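Local coordinates for protein cellulase (Bacillus sp. BG-CS10, PDB 5E09) that probably hydrolyses internal beta-1,4-glucosidic bonds of cellulose with a family 5 catalytic barrel, joined to a family 46 carbohydrate-binding module, at residues A[234-239]-A[474-479]; A[460-465]-A[511-516]. All blocks are in the same frame, centred on the assembly; numbering follows the deposited sequence.

Contact 1 (A[234-239]-A[474-479]); sequences NVAGYT and QNWTSF
A236 sits at the head of a type I' beta turn, V235 to Y238, and its backbone N donates to F479 O at 3.2 Å, the only hydrogen bond between the two segments. The N-H comes from above the carbonyl plane of F479, 42° out of it. V235 CG2 rests against the same oxygen. The rest is mostly van der Waals contact. G237 lays its CA over one face of the F479 ring, 3.9 Å from the centroid, a CH-pi contact. The backbone angles of G237 and the nearness of F479 CD2 leave little room for a CB there. A236 CB meets the far end of the W476 indole, 3.6 Å from CZ3. T477 CG2 lies over one face of the W476 ring, near its rim, and T477 OG1 lies in plane at the edge of the F479 ring. This OG1 is also 3.4 Å from A236 CA. With OG1 anti to the backbone N (chi1 174°), the hydroxyl accepts from F479 N, closing an ST turn. Replacing T477 by an alanine removes the acceptor and the methyl over the indole, and would probably leave F479 N without its mate. The contact joins the family 5 catalytic domain to the carbohydrate-binding module. With one polar bond between the segments and small residues set against aromatic rings, it probably relies more on packing than on hydrogen bonds.

Contact 2 (A[460-465]-A[511-516]); sequences TMEAVY and HLTFHF
E462 and T513 form the central hydrogen-bonded pair of two antiparallel strands. E462 N donates to T513 O at 2.8 Å, and T513 N returns a bond to E462 O. The pairs T460 with H515 and V464 with H511 repeat this pair of hydrogen bonds, giving six backbone bonds in all. Between them lie the non-hydrogen-bonded pairs, M461 with F514 and A463 with L512. Here CA-H groups point at carbonyls, as from L512 CA to E462 O at 3.1 Å.

The polar side chains lie on the face of T460, E462 and V464. H515 NE2 donates to E462 OE1 at 2.8 Å. The oxygen lies near the imidazole plane, but the N-H reaches the carboxylate on its anti side and from 31° outside its plane, with the two planes 56° apart. The other oxygen, E462 OE2, bonds to S478 OG, so both ends of the carboxylate are held. T460 CG2 packs beside H515 CB at 3.7 Å. V464 CG2 also touches H511 CB, but these two side chains cross at an angle.

The apolar contacts lie on the other face. Selenomethionine M461 runs alongside F514. Its CG stands over one face of the ring, 4.1 Å from the centroid. The chain bends at chi3 (78°), and SE lies 3.6 Å from F514 CE1, a Met-aromatic contact made obliquely. L512 CD2 closes on A463 CB at 3.8 Å.

Both strands are internal to the antiparallel sheet of the carbohydrate-binding module. Strand 479-480 flanks 458-465, and strand 521-529 flanks 509-516. Strand 494-497 packs against the apolar face, where I497 meets M461 and I495 meets F514.

How the contacts relate
Contact 2 belongs to the body of the carbohydrate-binding module, with six of its eleven touching residues buried. Contact 1 lies nearer the surface, where loops of two domains meet. Their chemistry follows this difference: contact 2 has six backbone bonds, a His-carboxylate bond on one face and a buried apolar face, while a single backbone bond joins the segments of contact 1 at the domain boundary. The two centres are about 10 Å apart, and segment 474-479 borders strand 458-465 directly. S478 O accepts from A463 N at 2.9 Å, probably a hydrogen bond. F479 CE1 packs 3.6 Å from H515 NE2. F479 therefore touches both the catalytic domain and the polar face of the sheet, linking the two contacts.

Contact 1 (A[234-239]-A[474-479])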
ATOM      1  N   ASN A 234      -3.959  -1.724 -10.634  1.00 31.92           N
ATOM      2  CA  ASN A 234      -5.089  -1.454 -11.529  1.00 39.70           C
ATOM      3  C   ASN A 234      -4.724  -1.701 -12.989  1.00 43.07           C
ATOM      4  O   ASN A 234      -4.565  -0.762 -13.773  1.00 37.02           O
ATOM      5  CB  ASN A 234      -5.607  -0.018 -11.354  1.00 30.73           C
ATOM      6  CG  ASN A 234      -6.960   0.217 -12.049  1.00 39.89           C
ATOM      7  OD1 ASN A 234      -7.400  -0.581 -12.879  1.00 37.22           O
ATOM      8  ND2 ASN A 234      -7.603   1.329 -11.724  1.00 35.81           N
ATOM      9  N   VAL A 235      -4.609  -2.977 -13.340  1.00 39.16           N
ATOM     10  CA  VAL A 235      -4.308  -3.390 -14.702  1.00 38.96           C
ATOM     11  C   VAL A 235      -5.079  -4.675 -14.995  1.00 37.37           C
ATOM     12  O   VAL A 235      -5.553  -5.335 -14.065  1.00 45.65           O
ATOM     13  CB  VAL A 235      -2.789  -3.611 -14.900  1.00 45.44           C
ATOM     14  CG1 VAL A 235      -2.339  -4.890 -14.197  1.00 31.44           C
ATOM     15  CG2 VAL A 235      -2.425  -3.632 -16.384  1.00 38.97           C
ATOM     16  N   ALA A 236      -5.222  -5.007 -16.278  1.00 40.65           N
ATOM     17  CA  ALA A 236      -5.889  -6.228 -16.733  1.00 40.08           C
ATOM     18  C   ALA A 236      -7.358  -6.300 -16.320  1.00 42.54           C
ATOM     19  O   ALA A 236      -7.966  -7.368 -16.370  1.00 41.89           O
ATOM     20  CB  ALA A 236      -5.154  -7.455 -16.231  1.00 34.22           C
ATOM     21  N   GLY A 237      -7.926  -5.166 -15.919  1.00 40.18           N
ATOM     22  CA  GLY A 237      -9.348  -5.097 -15.640  1.00 35.09           C
ATOM     23  C   GLY A 237      -9.729  -5.386 -14.204  1.00 35.52           C
ATOM     24  O   GLY A 237     -10.914  -5.503 -13.889  1.00 41.46           O
ATOM     25  N   TYR A 238      -8.732  -5.500 -13.332  1.00 42.74           N
ATOM     26  CA  TYR A 238      -8.980  -5.718 -11.909  1.00 31.09           C
ATOM     27  C   TYR A 238      -9.216  -4.388 -11.193  1.00 38.01           C
ATOM     28  O   TYR A 238      -8.403  -3.942 -10.379  1.00 38.86           O
ATOM     29  CB  TYR A 238      -7.816  -6.484 -11.279  1.00 33.78           C
ATOM     30  CG  TYR A 238      -7.777  -7.929 -11.726  1.00 48.48           C
ATOM     31  CD1 TYR A 238      -7.323  -8.277 -12.998  1.00 46.60           C
ATOM     32  CD2 TYR A 238      -8.222  -8.944 -10.891  1.00 37.10           C
ATOM     33  CE1 TYR A 238      -7.305  -9.594 -13.414  1.00 44.96           C
ATOM     34  CE2 TYR A 238      -8.208 -10.262 -11.298  1.00 45.21           C
ATOM     35  CZ  TYR A 238      -7.750 -10.582 -12.558  1.00 45.27           C
ATOM     36  OH  TYR A 238      -7.735 -11.894 -12.959  1.00 53.04           O
ATOM     37  N   THR A 239     -10.341  -3.756 -11.517  1.00 38.19           N
ATOM     38  CA  THR A 239     -10.695  -2.457 -10.966  1.00 39.78           C
ATOM     39  C   THR A 239     -11.380  -2.597  -9.607  1.00 33.26           C
ATOM     40  O   THR A 239     -11.368  -1.665  -8.809  1.00 38.97           O
ATOM     41  CB  THR A 239     -11.628  -1.678 -11.922  1.00 37.16           C
ATOM     42  OG1 THR A 239     -12.711  -2.524 -12.310  1.00 38.00           O
ATOM     43  CG2 THR A 239     -10.887  -1.247 -13.174  1.00 36.78           C
ATOM     44  N   GLN A 474       2.143  -4.190 -21.419  1.00 45.63           N
ATOM     45  CA  GLN A 474       1.454  -5.397 -20.969  1.00 46.23           C
ATOM     46  C   GLN A 474       0.537  -5.922 -22.061  1.00 54.69           C
ATOM     47  O   GLN A 474      -0.685  -5.977 -21.898  1.00 57.90           O
ATOM     48  CB  GLN A 474       0.665  -5.137 -19.680  1.00 59.97           C
ATOM     49  CG  GLN A 474       1.506  -4.566 -18.545  1.00 50.07           C
ATOM     50  CD  GLN A 474       2.664  -5.469 -18.147  1.00 77.44           C
ATOM     51  OE1 GLN A 474       2.658  -6.674 -18.413  1.00 72.58           O
ATOM     52  NE2 GLN A 474       3.672  -4.885 -17.510  1.00 82.18           N
ATOM     53  N   ASN A 475       1.155  -6.312 -23.171  1.00 59.73           N
ATOM     54  CA  ASN A 475       0.474  -6.796 -24.367  1.00 54.26           C
ATOM     55  C   ASN A 475      -0.521  -7.926 -24.112  1.00 50.92           C
ATOM     56  O   ASN A 475      -1.419  -8.162 -24.918  1.00 61.61           O
ATOM     57  CB  ASN A 475       1.518  -7.277 -25.377  1.00 61.52           C
ATOM     58  CG  ASN A 475       0.923  -7.521 -26.747  1.00 79.46           C
ATOM     59  OD1 ASN A 475      -0.039  -6.856 -27.144  1.00 79.62           O
ATOM     60  ND2 ASN A 475       1.497  -8.468 -27.488  1.00 84.31           N
ATOM     61  N   TRP A 476      -0.357  -8.631 -22.997  1.00 48.72           N
ATOM     62  CA  TRP A 476      -1.166  -9.813 -22.721  1.00 44.90           C
ATOM     63  C   TRP A 476      -2.612  -9.489 -22.343  1.00 47.55           C
ATOM     64  O   TRP A 476      -3.430 -10.392 -22.182  1.00 51.24           O
ATOM     65  CB  TRP A 476      -0.511 -10.639 -21.617  1.00 46.33           C
ATOM     66  CG  TRP A 476      -0.117  -9.829 -20.428  1.00 51.22           C
ATOM     67  CD1 TRP A 476       1.050  -9.143 -20.252  1.00 50.65           C
ATOM     68  CD2 TRP A 476      -0.892  -9.624 -19.234  1.00 49.05           C
ATOM     69  NE1 TRP A 476       1.048  -8.519 -19.025  1.00 51.57           N
ATOM     70  CE2 TRP A 476      -0.122  -8.796 -18.389  1.00 44.28           C
ATOM     71  CE3 TRP A 476      -2.148 -10.057 -18.813  1.00 42.13           C
ATOM     72  CZ2 TRP A 476      -0.588  -8.397 -17.133  1.00 49.03           C
ATOM     73  CZ3 TRP A 476      -2.603  -9.658 -17.569  1.00 45.54           C
ATOM     74  CH2 TRP A 476      -1.822  -8.836 -16.742  1.00 51.51           C
ATOM     75  N   THR A 477      -2.928  -8.204 -22.203  1.00 47.89           N
ATOM     76  CA  THR A 477      -4.285  -7.792 -21.859  1.00 43.02           C
ATOM     77  C   THR A 477      -4.647  -6.474 -22.536  1.00 42.73           C
ATOM     78  O   THR A 477      -3.772  -5.671 -22.858  1.00 41.29           O
ATOM     79  CB  THR A 477      -4.466  -7.657 -20.323  1.00 49.28           C
ATOM     80  OG1 THR A 477      -5.768  -7.128 -20.031  1.00 42.74           O
ATOM     81  CG2 THR A 477      -3.403  -6.742 -19.726  1.00 38.45           C
ATOM     82  N   SER A 478      -5.939  -6.260 -22.757  1.00 43.36           N
ATOM     83  CA  SER A 478      -6.415  -5.037 -23.392  1.00 42.07           C
ATOM     84  C   SER A 478      -6.515  -3.889 -22.389  1.00 48.26           C
ATOM     85  O   SER A 478      -6.461  -2.717 -22.768  1.00 37.23           O
ATOM     86  CB  SER A 478      -7.770  -5.273 -24.056  1.00 36.97           C
ATOM     87  OG  SER A 478      -8.721  -5.720 -23.103  1.00 48.50           O
ATOM     88  N   PHE A 479      -6.655  -4.232 -21.111  1.00 43.04           N
ATOM     89  CA  PHE A 479      -6.798  -3.233 -20.055  1.00 43.86           C
ATOM     90  C   PHE A 479      -5.456  -2.670 -19.619  1.00 38.68           C
ATOM     91  O   PHE A 479      -4.647  -3.375 -19.021  1.00 42.30           O
ATOM     92  CB  PHE A 479      -7.525  -3.836 -18.851  1.00 38.27           C
ATOM     93  CG  PHE A 479      -8.960  -4.162 -19.122  1.00 40.70           C
ATOM     94  CD1 PHE A 479      -9.945  -3.211 -18.926  1.00 39.84           C
ATOM     95  CD2 PHE A 479      -9.326  -5.414 -19.596  1.00 46.99           C
ATOM     96  CE1 PHE A 479     -11.272  -3.500 -19.189  1.00 53.39           C
ATOM     97  CE2 PHE A 479     -10.654  -5.709 -19.865  1.00 40.18           C
ATOM     98  CZ  PHE A 479     -11.627  -4.751 -19.662  1.00 36.85           C
TER

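Contact 2 (A[460-465]-A[511-516])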
ATOM      1  N   THR A 460     -10.992   2.504 -15.829  1.00 35.77           N
ATOM      2  CA  THR A 460      -9.874   1.936 -16.577  1.00 39.41           C
ATOM      3  C   THR A 460      -9.983   2.199 -18.078  1.00 35.82           C
ATOM      4  O   THR A 460     -10.896   2.880 -18.522  1.00 37.71           O
ATOM      5  CB  THR A 460      -9.753   0.417 -16.333  1.00 48.12           C
ATOM      6  OG1 THR A 460      -8.603  -0.087 -17.023  1.00 46.74           O
ATOM      7  CG2 THR A 460     -11.004  -0.316 -16.806  1.00 39.05           C
HETATM    8  N   MSE A 461      -9.034   1.672 -18.847  1.00 40.17           N
HETATM    9  CA  MSE A 461      -8.955   1.952 -20.283  1.00 38.52           C
HETATM   10  C   MSE A 461      -8.456   0.737 -21.062  1.00 43.32           C
HETATM   11  O   MSE A 461      -7.424   0.153 -20.722  1.00 44.05           O
HETATM   12  CB  MSE A 461      -8.030   3.154 -20.558  1.00 35.43           C
HETATM   13  CG  MSE A 461      -7.863   3.474 -22.046  1.00 39.45           C
HETATM   14 SE   MSE A 461      -6.435   4.740 -22.522  0.55 33.30          SE
HETATM   15  CE  MSE A 461      -4.887   3.573 -22.383  1.00 32.63           C
ATOM     16  N   GLU A 462      -9.193   0.356 -22.098  1.00 35.03           N
ATOM     17  CA  GLU A 462      -8.736  -0.675 -23.020  1.00 41.10           C
ATOM     18  C   GLU A 462      -8.082  -0.051 -24.244  1.00 43.82           C
ATOM     19  O   GLU A 462      -8.471   1.028 -24.684  1.00 38.33           O
ATOM     20  CB  GLU A 462      -9.885  -1.576 -23.458  1.00 37.00           C
ATOM     21  CG  GLU A 462     -10.351  -2.565 -22.416  1.00 43.07           C
ATOM     22  CD  GLU A 462     -11.441  -3.481 -22.949  1.00 64.99           C
ATOM     23  OE1 GLU A 462     -12.617  -3.050 -22.992  1.00 56.29           O
ATOM     24  OE2 GLU A 462     -11.121  -4.628 -23.332  1.00 60.10           O
ATOM     25  N   ALA A 463      -7.092  -0.745 -24.793  1.00 39.34           N
ATOM     26  CA  ALA A 463      -6.431  -0.313 -26.014  1.00 32.89           C
ATOM     27  C   ALA A 463      -6.218  -1.502 -26.935  1.00 42.18           C
ATOM     28  O   ALA A 463      -5.485  -2.424 -26.593  1.00 44.91           O
ATOM     29  CB  ALA A 463      -5.108   0.351 -25.694  1.00 32.47           C
ATOM     30  N   VAL A 464      -6.867  -1.497 -28.095  1.00 44.49           N
ATOM     31  CA  VAL A 464      -6.638  -2.559 -29.078  1.00 41.64           C
ATOM     32  C   VAL A 464      -6.361  -1.948 -30.436  1.00 39.60           C
ATOM     33  O   VAL A 464      -6.823  -0.861 -30.724  1.00 48.36           O
ATOM     34  CB  VAL A 464      -7.833  -3.523 -29.200  1.00 38.55           C
ATOM     35  CG1 VAL A 464      -8.061  -4.274 -27.894  1.00 39.41           C
ATOM     36  CG2 VAL A 464      -9.085  -2.771 -29.621  1.00 43.25           C
ATOM     37  N   TYR A 465      -5.600  -2.633 -31.275  1.00 41.12           N
ATOM     38  CA  TYR A 465      -5.387  -2.132 -32.626  1.00 54.71           C
ATOM     39  C   TYR A 465      -6.646  -2.330 -33.450  1.00 55.54           C
ATOM     40  O   TYR A 465      -7.548  -3.067 -33.044  1.00 48.90           O
ATOM     41  CB  TYR A 465      -4.200  -2.820 -33.291  1.00 43.72           C
ATOM     42  CG  TYR A 465      -2.879  -2.426 -32.689  1.00 44.92           C
ATOM     43  CD1 TYR A 465      -2.393  -1.130 -32.819  1.00 46.90           C
ATOM     44  CD2 TYR A 465      -2.120  -3.344 -31.984  1.00 41.53           C
ATOM     45  CE1 TYR A 465      -1.183  -0.766 -32.264  1.00 43.04           C
ATOM     46  CE2 TYR A 465      -0.913  -2.991 -31.429  1.00 39.53           C
ATOM     47  CZ  TYR A 465      -0.448  -1.707 -31.574  1.00 39.79           C
ATOM     48  OH  TYR A 465       0.759  -1.368 -31.017  1.00 50.80           O
ATOM     49  N   HIS A 511      -7.892   1.710 -31.060  1.00 51.95           N
ATOM     50  CA  HIS A 511      -9.196   1.894 -30.447  1.00 46.23           C
ATOM     51  C   HIS A 511      -9.066   1.845 -28.930  1.00 35.48           C
ATOM     52  O   HIS A 511      -8.658   0.828 -28.362  1.00 44.92           O
ATOM     53  CB  HIS A 511     -10.183   0.832 -30.941  1.00 42.40           C
ATOM     54  CG  HIS A 511     -10.526   0.956 -32.395  1.00 46.29           C
ATOM     55  ND1 HIS A 511      -9.596   0.791 -33.397  1.00 58.78           N
ATOM     56  CD2 HIS A 511     -11.697   1.242 -33.013  1.00 65.78           C
ATOM     57  CE1 HIS A 511     -10.178   0.963 -34.571  1.00 64.72           C
ATOM     58  NE2 HIS A 511     -11.453   1.236 -34.365  1.00 66.34           N
ATOM     59  N   LEU A 512      -9.390   2.964 -28.293  1.00 32.41           N
ATOM     60  CA  LEU A 512      -9.440   3.066 -26.843  1.00 39.63           C
ATOM     61  C   LEU A 512     -10.880   2.957 -26.359  1.00 46.92           C
ATOM     62  O   LEU A 512     -11.801   3.540 -26.952  1.00 42.22           O
ATOM     63  CB  LEU A 512      -8.829   4.385 -26.345  1.00 33.47           C
ATOM     64  CG  LEU A 512      -7.458   4.832 -26.859  1.00 42.00           C
ATOM     65  CD1 LEU A 512      -7.114   6.222 -26.332  1.00 33.84           C
ATOM     66  CD2 LEU A 512      -6.375   3.833 -26.489  1.00 34.33           C
ATOM     67  N   THR A 513     -11.064   2.211 -25.276  1.00 38.91           N
ATOM     68  CA  THR A 513     -12.359   2.104 -24.625  1.00 35.48           C
ATOM     69  C   THR A 513     -12.222   2.523 -23.176  1.00 35.18           C
ATOM     70  O   THR A 513     -11.626   1.802 -22.387  1.00 34.74           O
ATOM     71  CB  THR A 513     -12.911   0.667 -24.674  1.00 48.08           C
ATOM     72  OG1 THR A 513     -12.916   0.196 -26.024  1.00 35.72           O
ATOM     73  CG2 THR A 513     -14.329   0.611 -24.097  1.00 39.38           C
ATOM     74  N   PHE A 514     -12.763   3.682 -22.817  1.00 36.75           N
ATOM     75  CA  PHE A 514     -12.728   4.104 -21.419  1.00 33.70           C
ATOM     76  C   PHE A 514     -13.916   3.544 -20.627  1.00 39.71           C
ATOM     77  O   PHE A 514     -15.079   3.741 -21.001  1.00 36.20           O
ATOM     78  CB  PHE A 514     -12.688   5.627 -21.321  1.00 34.17           C
ATOM     79  CG  PHE A 514     -11.420   6.230 -21.857  1.00 37.10           C
ATOM     80  CD1 PHE A 514     -10.309   6.370 -21.041  1.00 31.28           C
ATOM     81  CD2 PHE A 514     -11.335   6.643 -23.179  1.00 40.30           C
ATOM     82  CE1 PHE A 514      -9.137   6.922 -21.528  1.00 39.15           C
ATOM     83  CE2 PHE A 514     -10.164   7.196 -23.678  1.00 42.76           C
ATOM     84  CZ  PHE A 514      -9.062   7.335 -22.847  1.00 39.46           C
ATOM     85  N   HIS A 515     -13.594   2.826 -19.552  1.00 33.41           N
ATOM     86  CA  HIS A 515     -14.582   2.304 -18.613  1.00 34.19           C
ATOM     87  C   HIS A 515     -14.716   3.232 -17.408  1.00 39.92           C
ATOM     88  O   HIS A 515     -13.732   3.478 -16.680  1.00 35.73           O
ATOM     89  CB  HIS A 515     -14.202   0.897 -18.129  1.00 32.97           C
ATOM     90  CG  HIS A 515     -14.111  -0.128 -19.221  1.00 49.51           C
ATOM     91  ND1 HIS A 515     -14.903  -1.257 -19.249  1.00 43.94           N
ATOM     92  CD2 HIS A 515     -13.307  -0.208 -20.308  1.00 49.68           C
ATOM     93  CE1 HIS A 515     -14.596  -1.983 -20.309  1.00 42.18           C
ATOM     94  NE2 HIS A 515     -13.632  -1.367 -20.970  1.00 52.95           N
ATOM     95  N   PHE A 516     -15.940   3.721 -17.207  1.00 33.97           N
ATOM     96  CA  PHE A 516     -16.294   4.604 -16.098  1.00 39.59           C
ATOM     97  C   PHE A 516     -17.019   3.839 -14.994  1.00 39.28           C
ATOM     98  O   PHE A 516     -17.606   2.789 -15.243  1.00 36.07           O
ATOM     99  CB  PHE A 516     -17.174   5.756 -16.587  1.00 33.49           C
ATOM    100  CG  PHE A 516     -16.466   6.716 -17.485  1.00 36.51           C
ATOM    101  CD1 PHE A 516     -16.282   6.424 -18.827  1.00 33.80           C
ATOM    102  CD2 PHE A 516     -15.983   7.916 -16.989  1.00 33.86           C
ATOM    103  CE1 PHE A 516     -15.621   7.310 -19.657  1.00 39.35           C
ATOM    104  CE2 PHE A 516     -15.325   8.808 -17.819  1.00 39.20           C
ATOM    105  CZ  PHE A 516     -15.141   8.502 -19.150  1.00 32.87           C
TER